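Local coordinates for protein cyclodipeptide synthase, BtCDPS (Bacillus thermoamylovorans, PDB 6ZTU) that probably makes cyclic dipeptides by transferring aminoacyl groups delivered by transfer RNA, as other cyclodipeptide synthases do, at residues L62-E67 with Y111-F116; S34-K39 with S152-S157; D66-L71 with V174-A179. All blocks are in the same frame, centred on the assembly; numbering follows the deposited sequence.

Overall arrangement
From the N terminus, strand 28-32 runs into the loop that holds S34-K39, and contact 2 joins this loop to the end of helix 137-157, closing the longest of the three loops. Nested inside it is contact 1, where the end of strand 58-63 and the loop after it meet strand 110-112 and its own turn. Contact 3 starts from the same loop, sharing D66 and E67, and carries helix 68-74 onto helix 167-191; it therefore crosses contact 2 along the chain. F113 and A64 of contact 1 touch Y176 of contact 3, and P35 of contact 2 reaches both A64 and Y176, beside the bound hexanediol.

Contact 1. Residues L62-E67 with Y111-F116; sequences LLAGDE and YTFSDF. With 0RE ((2S)-hexane-1,2-diol), chain B.
L63 is held by both its backbone polar atoms where strand 58-63 runs parallel to strand 110-112. Its N gives a hydrogen bond to Y111 O (2.8 Å, 171° at the hydrogen) in the carbonyl plane, and its O accepts a more bent one from F113 N at 3.1 Å. Past the strands, S114 OG takes over the bonding. It lies beside its own backbone N (chi1 -64°), which puts it 2.8 Å from D66 N, whose N-H points almost straight at it. A water bonded to S114 OG also donates to E67 OE1. T112 OG1 accepts from S114 N in an ST turn, inside the type I turn from T112 to D115, and T112 N is taken by D115 OD2, met from above the carboxylate plane. The Y111 hydroxyl is hydrogen-bonded to D109 OD1.

G65 lies over one face of the F113 ring: its N is over the ring centre and its CA makes a CH-pi contact, 3.9 Å from the centroid. The ring edge meets E67 OE1 in plane, 3.6 Å from F113 CE1. L62 CD1 packs 4.2 Å from F113 CB, while C08 of hexanediol lies 3.4 Å from L63 C. Parallel strands ending in loops that border a pocket at their C-terminal ends are characteristic of the Rossmann-like fold of the HUP clan.

Contact 2. Residues S34-K39 with S152-S157; sequences SPFNSK and SSRAKS
P35 O is gripped side-on by R154: R154 NE and R154 NH2 each donate to P35 O at 2.8 Å. Both bonds are bent, 141° and 142° at the hydrogen, as expected when two neighbouring N-H groups converge on one acceptor. The oxygen lies close to the guanidinium plane. NH2 comes in the plane of the P35 carbonyl, whereas NE is tilted 19° from it. The reach comes from a chain extended from CG to NE, leaving helix 137-157 across the proline. S34 OG sits at the guanidinium edge, 2.6 Å from R154 NH2, with CB of P35's neighbour F36 4.0 Å from R154 NE near the same plane. The third nitrogen, NH1, turns back to A150 O on the arginine's own helix, so all three nitrogens have carbonyl partners.

Further along the helix, S157 OG comes to 3.7 Å from F36 O. That carbonyl is buried here with no polar partner in the model, and the aliphatic R154 CG lies against it. F36 N is bonded to E89 of helix 79-103, and within the loop N37 OD1 accepts from K39 N in an Asx turn. With a cationic group spanning carbonyls of loop and helix, the guanidinium is fixed in rotation, and its charge would probably polarise the P35 carbonyl.

Contact 3. Residues D66-L71 with V174-A179; sequences DEAKNL and VKYVLA
L71 lays its CD1 methyl squarely over the centre of the Y176 ring, in a CH-pi contact 3.9 Å from the centroid and only 5° off the ring normal. The other methyl, CD2, lies by the root of the ring, 4.0 Å from Y176 CB, so the leucine fork straddles the ring face and its root. The tyrosine ring swings anti to its own backbone N (chi1 177°), which carries it alongside A68 and sets its face against L71. A68 fits against the ring with its CB 4.2 Å from Y176 CE1, and E67 O lies near the plane of the ring at its edge. F113 meets the same ring edge-to-face.

E67, four residues before L71, directs its side chain at helix 167-191. Its CB rests 3.7 Å from Y176 CA, where the two chains run nearest each other, and E67 CG lies 3.7 Å from K175 O. The chain then bends at chi2 (81°), turning the carboxylate along helix 167-191 until OE1 is 3.7 Å from A179 CB. N70 crosses the aliphatic run of K175 obliquely, with ND2 3.5 Å from K175 CD; this amide nitrogen donates to H172 O, just before the segment on the same helix. The K175 chain is extended as far as CE and bends at chi4, and its ammonium leads away from the contact.

No hydrogen bond joins the two segments themselves. Close fit of methyls, aromatic face and aliphatic carbons therefore carries the interface, leaving the Y176 ring seated where it also borders the hexanediol pocket.

Contact 1. Residues L62-E67 with Y111-F116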
# COMPACT_ATOMS: atom_id res chain seq x y z
N LEU A 62 -6.72 2.79 -1.40
CA LEU A 62 -6.25 2.60 -0.03
C LEU A 62 -5.29 3.73 0.34
O LEU A 62 -4.27 3.91 -0.32
CB LEU A 62 -5.54 1.26 0.14
CG LEU A 62 -5.12 0.93 1.58
CD1 LEU A 62 -6.35 0.64 2.47
CD2 LEU A 62 -4.14 -0.25 1.58
N LEU A 63 -5.61 4.45 1.41
CA LEU A 63 -4.79 5.52 1.96
C LEU A 63 -4.19 5.09 3.29
O LEU A 63 -4.63 4.13 3.92
CB LEU A 63 -5.62 6.79 2.16
CG LEU A 63 -6.44 7.28 0.98
CD1 LEU A 63 -7.15 8.59 1.35
CD2 LEU A 63 -5.57 7.47 -0.25
N ALA A 64 -3.19 5.84 3.74
CA ALA A 64 -2.51 5.50 4.98
C ALA A 64 -3.39 5.79 6.20
O ALA A 64 -4.11 6.79 6.24
CB ALA A 64 -1.20 6.27 5.10
N GLY A 65 -3.31 4.89 7.18
CA GLY A 65 -4.01 5.03 8.44
C GLY A 65 -3.16 5.73 9.49
O GLY A 65 -2.18 6.41 9.17
N ASP A 66 -3.53 5.52 10.76
CA ASP A 66 -2.99 6.31 11.86
C ASP A 66 -1.48 6.20 11.95
O ASP A 66 -0.79 7.18 12.29
CB ASP A 66 -3.60 5.85 13.19
CG ASP A 66 -5.11 5.94 13.20
OD1 ASP A 66 -5.66 6.80 12.49
OD2 ASP A 66 -5.73 5.16 13.94
N GLU A 67 -0.93 5.02 11.67
CA GLU A 67 0.50 4.82 11.85
C GLU A 67 1.34 5.60 10.86
O GLU A 67 2.58 5.53 10.94
CB GLU A 67 0.84 3.33 11.75
CG GLU A 67 0.52 2.52 13.00
CD GLU A 67 -0.95 2.12 13.10
OE1 GLU A 67 -1.72 2.38 12.15
OE2 GLU A 67 -1.34 1.56 14.14
N TYR A 111 -10.64 4.13 1.50
CA TYR A 111 -10.46 3.78 2.91
C TYR A 111 -9.01 4.01 3.31
O TYR A 111 -8.12 4.04 2.46
CB TYR A 111 -10.82 2.31 3.17
CG TYR A 111 -12.16 1.93 2.61
CD1 TYR A 111 -12.29 1.45 1.32
CD2 TYR A 111 -13.31 2.10 3.37
CE1 TYR A 111 -13.54 1.14 0.80
CE2 TYR A 111 -14.55 1.79 2.86
CZ TYR A 111 -14.66 1.31 1.58
OH TYR A 111 -15.91 1.01 1.08
N THR A 112 -8.79 4.20 4.61
CA THR A 112 -7.44 4.08 5.17
C THR A 112 -7.26 2.68 5.75
O THR A 112 -8.24 1.98 6.05
CB THR A 112 -7.15 5.12 6.26
OG1 THR A 112 -7.64 4.66 7.53
CG2 THR A 112 -7.75 6.47 5.93
N PHE A 113 -6.00 2.29 5.93
CA PHE A 113 -5.84 0.96 6.51
C PHE A 113 -6.19 0.90 8.00
O PHE A 113 -6.10 -0.18 8.59
CB PHE A 113 -4.43 0.37 6.24
CG PHE A 113 -3.25 1.17 6.77
CD1 PHE A 113 -3.07 1.37 8.14
CD2 PHE A 113 -2.27 1.62 5.91
CE1 PHE A 113 -1.95 2.07 8.62
CE2 PHE A 113 -1.14 2.31 6.38
CZ PHE A 113 -0.99 2.53 7.74
N SER A 114 -6.63 2.01 8.60
CA SER A 114 -7.15 2.00 9.97
C SER A 114 -8.67 1.85 10.03
O SER A 114 -9.22 1.88 11.14
CB SER A 114 -6.75 3.29 10.69
OG SER A 114 -5.35 3.37 10.84
N ASP A 115 -9.34 1.68 8.90
CA ASP A 115 -10.80 1.68 8.87
C ASP A 115 -11.41 0.30 9.09
O ASP A 115 -12.62 0.12 8.85
CB ASP A 115 -11.30 2.23 7.52
CG ASP A 115 -11.06 3.72 7.37
OD1 ASP A 115 -10.76 4.39 8.38
OD2 ASP A 115 -11.17 4.23 6.24
N PHE A 116 -10.61 -0.67 9.55
CA PHE A 116 -11.01 -2.08 9.55
C PHE A 116 -10.76 -2.75 10.91
O PHE A 116 -10.66 -3.96 11.00
CB PHE A 116 -10.29 -2.82 8.41
CG PHE A 116 -10.70 -2.32 7.06
CD1 PHE A 116 -11.74 -2.91 6.37
CD2 PHE A 116 -10.11 -1.17 6.53
CE1 PHE A 116 -12.15 -2.41 5.14
CE2 PHE A 116 -10.51 -0.67 5.30
CZ PHE A 116 -11.54 -1.28 4.61
O01 0RE B . 2.94 0.68 0.74
C02 0RE B . 2.61 1.32 -0.45
C03 0RE B . 1.20 0.92 -0.85
O04 0RE B . 1.22 -0.35 -1.45
C05 0RE B . 0.32 0.92 0.39
C06 0RE B . 0.28 2.32 1.00
C07 0RE B . -0.48 2.24 2.32
C08 0RE B . -1.77 3.03 2.12
O HOH W 1 -7.50 6.87 9.58
O HOH W 2 -4.30 1.51 12.30

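Contact 2. Residues S34-K39 with S152-S157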
# COMPACT_ATOMS: atom_id res chain seq x y z
N SER A 34 0.74 6.10 -1.26
CA SER A 34 1.73 6.18 -0.19
C SER A 34 1.83 7.61 0.32
O SER A 34 1.91 8.54 -0.48
CB SER A 34 3.09 5.69 -0.69
OG SER A 34 3.94 5.40 0.40
N PRO A 35 1.82 7.83 1.64
CA PRO A 35 1.90 9.20 2.17
C PRO A 35 3.32 9.75 2.14
O PRO A 35 4.30 9.02 2.29
CB PRO A 35 1.40 9.04 3.61
CG PRO A 35 1.85 7.66 3.99
CD PRO A 35 1.68 6.84 2.72
N PHE A 36 3.41 11.07 1.96
CA PHE A 36 4.69 11.79 1.96
C PHE A 36 5.60 11.27 0.86
O PHE A 36 6.81 11.10 1.04
CB PHE A 36 5.35 11.73 3.33
CG PHE A 36 4.39 11.90 4.46
CD1 PHE A 36 3.63 13.06 4.56
CD2 PHE A 36 4.20 10.90 5.40
CE1 PHE A 36 2.72 13.22 5.58
CE2 PHE A 36 3.28 11.07 6.43
CZ PHE A 36 2.55 12.23 6.52
N ASN A 37 5.00 11.02 -0.30
CA ASN A 37 5.70 10.50 -1.46
C ASN A 37 5.32 11.38 -2.64
O ASN A 37 4.15 11.43 -3.03
CB ASN A 37 5.31 9.03 -1.71
CG ASN A 37 6.04 8.42 -2.88
OD1 ASN A 37 6.36 9.09 -3.86
ND2 ASN A 37 6.31 7.12 -2.80
N SER A 38 6.32 12.06 -3.22
CA SER A 38 6.04 13.06 -4.25
C SER A 38 5.41 12.46 -5.50
O SER A 38 4.81 13.19 -6.29
CB SER A 38 7.32 13.80 -4.63
OG SER A 38 8.42 12.92 -4.67
N LYS A 39 5.55 11.15 -5.71
CA LYS A 39 4.98 10.50 -6.88
C LYS A 39 3.47 10.73 -6.99
O LYS A 39 2.94 10.84 -8.10
CB LYS A 39 5.27 9.00 -6.83
CG LYS A 39 4.68 8.19 -7.96
CD LYS A 39 5.73 7.89 -8.98
CE LYS A 39 5.23 6.97 -10.06
NZ LYS A 39 6.20 7.06 -11.17
N SER A 152 14.01 5.57 4.61
CA SER A 152 15.05 6.09 3.73
C SER A 152 14.46 6.92 2.59
O SER A 152 14.99 7.99 2.26
CB SER A 152 15.89 4.92 3.19
OG SER A 152 15.41 4.51 1.92
N SER A 153 13.35 6.47 2.00
CA SER A 153 12.80 7.23 0.88
C SER A 153 12.21 8.56 1.34
O SER A 153 12.23 9.54 0.58
CB SER A 153 11.75 6.40 0.13
OG SER A 153 10.63 6.09 0.94
N ARG A 154 11.71 8.63 2.57
CA ARG A 154 11.17 9.89 3.05
C ARG A 154 12.23 10.79 3.67
O ARG A 154 12.03 12.01 3.71
CB ARG A 154 10.04 9.64 4.04
CG ARG A 154 8.79 9.18 3.31
CD ARG A 154 7.84 8.46 4.23
NE ARG A 154 6.67 8.01 3.49
CZ ARG A 154 6.56 6.82 2.90
NH1 ARG A 154 7.56 5.95 2.97
NH2 ARG A 154 5.45 6.50 2.26
N ALA A 155 13.34 10.22 4.14
CA ALA A 155 14.49 11.04 4.50
C ALA A 155 15.00 11.80 3.28
O ALA A 155 15.35 12.98 3.39
CB ALA A 155 15.59 10.17 5.10
N LYS A 156 15.05 11.15 2.11
CA LYS A 156 15.36 11.88 0.89
C LYS A 156 14.27 12.89 0.56
O LYS A 156 14.54 14.06 0.28
CB LYS A 156 15.56 10.93 -0.30
CG LYS A 156 16.90 10.19 -0.37
CD LYS A 156 16.71 8.68 -0.52
CE LYS A 156 17.97 7.90 -0.13
NZ LYS A 156 18.07 7.67 1.34
N SER A 157 13.02 12.44 0.59
CA SER A 157 11.90 13.27 0.15
C SER A 157 11.77 14.52 1.02
O SER A 157 11.74 15.64 0.51
CB SER A 157 10.61 12.46 0.16
OG SER A 157 9.54 13.18 -0.43

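Contact 3. Residues D66-L71 with V174-A179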
# COMPACT_ATOMS: atom_id res chain seq x y z
N ASP A 66 -3.53 5.52 10.76
CA ASP A 66 -2.99 6.31 11.86
C ASP A 66 -1.48 6.20 11.95
O ASP A 66 -0.79 7.18 12.29
CB ASP A 66 -3.60 5.85 13.19
CG ASP A 66 -5.11 5.94 13.20
OD1 ASP A 66 -5.66 6.80 12.49
OD2 ASP A 66 -5.73 5.16 13.94
N GLU A 67 -0.93 5.02 11.67
CA GLU A 67 0.50 4.82 11.85
C GLU A 67 1.34 5.60 10.86
O GLU A 67 2.58 5.53 10.94
CB GLU A 67 0.84 3.33 11.75
CG GLU A 67 0.52 2.52 13.00
CD GLU A 67 -0.95 2.12 13.10
OE1 GLU A 67 -1.72 2.38 12.15
OE2 GLU A 67 -1.34 1.56 14.14
N ALA A 68 0.74 6.33 9.92
CA ALA A 68 1.54 7.18 9.05
C ALA A 68 2.32 8.21 9.85
O ALA A 68 3.39 8.64 9.42
CB ALA A 68 0.65 7.87 8.02
N LYS A 69 1.80 8.61 11.02
CA LYS A 69 2.54 9.56 11.86
C LYS A 69 3.87 8.97 12.33
O LYS A 69 4.84 9.71 12.53
CB LYS A 69 1.68 9.99 13.06
CG LYS A 69 1.54 8.98 14.17
CD LYS A 69 0.60 9.51 15.26
CE LYS A 69 1.04 9.07 16.66
NZ LYS A 69 1.95 7.88 16.66
N ASN A 70 3.95 7.64 12.48
CA ASN A 70 5.19 7.01 12.93
C ASN A 70 6.33 7.27 11.97
O ASN A 70 7.49 7.37 12.39
CB ASN A 70 5.01 5.50 13.08
CG ASN A 70 4.07 5.14 14.20
OD1 ASN A 70 3.03 5.79 14.37
ND2 ASN A 70 4.43 4.13 14.99
N LEU A 71 6.03 7.37 10.67
CA LEU A 71 7.06 7.63 9.68
C LEU A 71 7.69 9.00 9.91
O LEU A 71 8.90 9.17 9.75
CB LEU A 71 6.48 7.54 8.26
CG LEU A 71 5.81 6.22 7.87
CD1 LEU A 71 5.30 6.32 6.45
CD2 LEU A 71 6.76 5.03 8.02
N VAL A 174 8.12 0.50 11.86
CA VAL A 174 7.60 -0.79 11.40
C VAL A 174 6.15 -0.99 11.84
O VAL A 174 5.44 -1.84 11.29
CB VAL A 174 8.52 -1.95 11.86
CG1 VAL A 174 8.21 -2.37 13.28
CG2 VAL A 174 8.40 -3.16 10.89
N LYS A 175 5.67 -0.20 12.81
CA LYS A 175 4.25 -0.26 13.14
C LYS A 175 3.39 0.10 11.93
O LYS A 175 2.29 -0.45 11.76
CB LYS A 175 3.96 0.66 14.33
CG LYS A 175 4.55 0.11 15.62
CD LYS A 175 4.48 1.13 16.74
CE LYS A 175 5.21 0.60 17.96
NZ LYS A 175 4.74 -0.78 18.28
N TYR A 176 3.88 1.02 11.09
CA TYR A 176 3.22 1.33 9.83
C TYR A 176 3.19 0.12 8.91
O TYR A 176 2.15 -0.22 8.33
CB TYR A 176 3.95 2.50 9.17
CG TYR A 176 3.43 2.90 7.81
CD1 TYR A 176 2.42 3.84 7.68
CD2 TYR A 176 3.97 2.35 6.66
CE1 TYR A 176 1.94 4.20 6.43
CE2 TYR A 176 3.50 2.71 5.42
CZ TYR A 176 2.48 3.63 5.32
OH TYR A 176 2.02 3.99 4.08
N VAL A 177 4.34 -0.53 8.74
CA VAL A 177 4.45 -1.71 7.88
C VAL A 177 3.47 -2.78 8.33
O VAL A 177 2.73 -3.36 7.52
CB VAL A 177 5.90 -2.23 7.89
CG1 VAL A 177 6.00 -3.56 7.15
CG2 VAL A 177 6.83 -1.21 7.25
N LEU A 178 3.46 -3.08 9.63
CA LEU A 178 2.62 -4.17 10.11
C LEU A 178 1.15 -3.85 9.93
O LEU A 178 0.35 -4.75 9.64
CB LEU A 178 2.94 -4.48 11.58
CG LEU A 178 4.41 -4.86 11.84
CD1 LEU A 178 4.66 -5.15 13.32
CD2 LEU A 178 4.86 -6.05 10.98
N ALA A 179 0.76 -2.58 10.09
CA ALA A 179 -0.64 -2.19 9.93
C ALA A 179 -1.11 -2.23 8.48
O ALA A 179 -2.30 -2.48 8.24
CB ALA A 179 -0.86 -0.78 10.50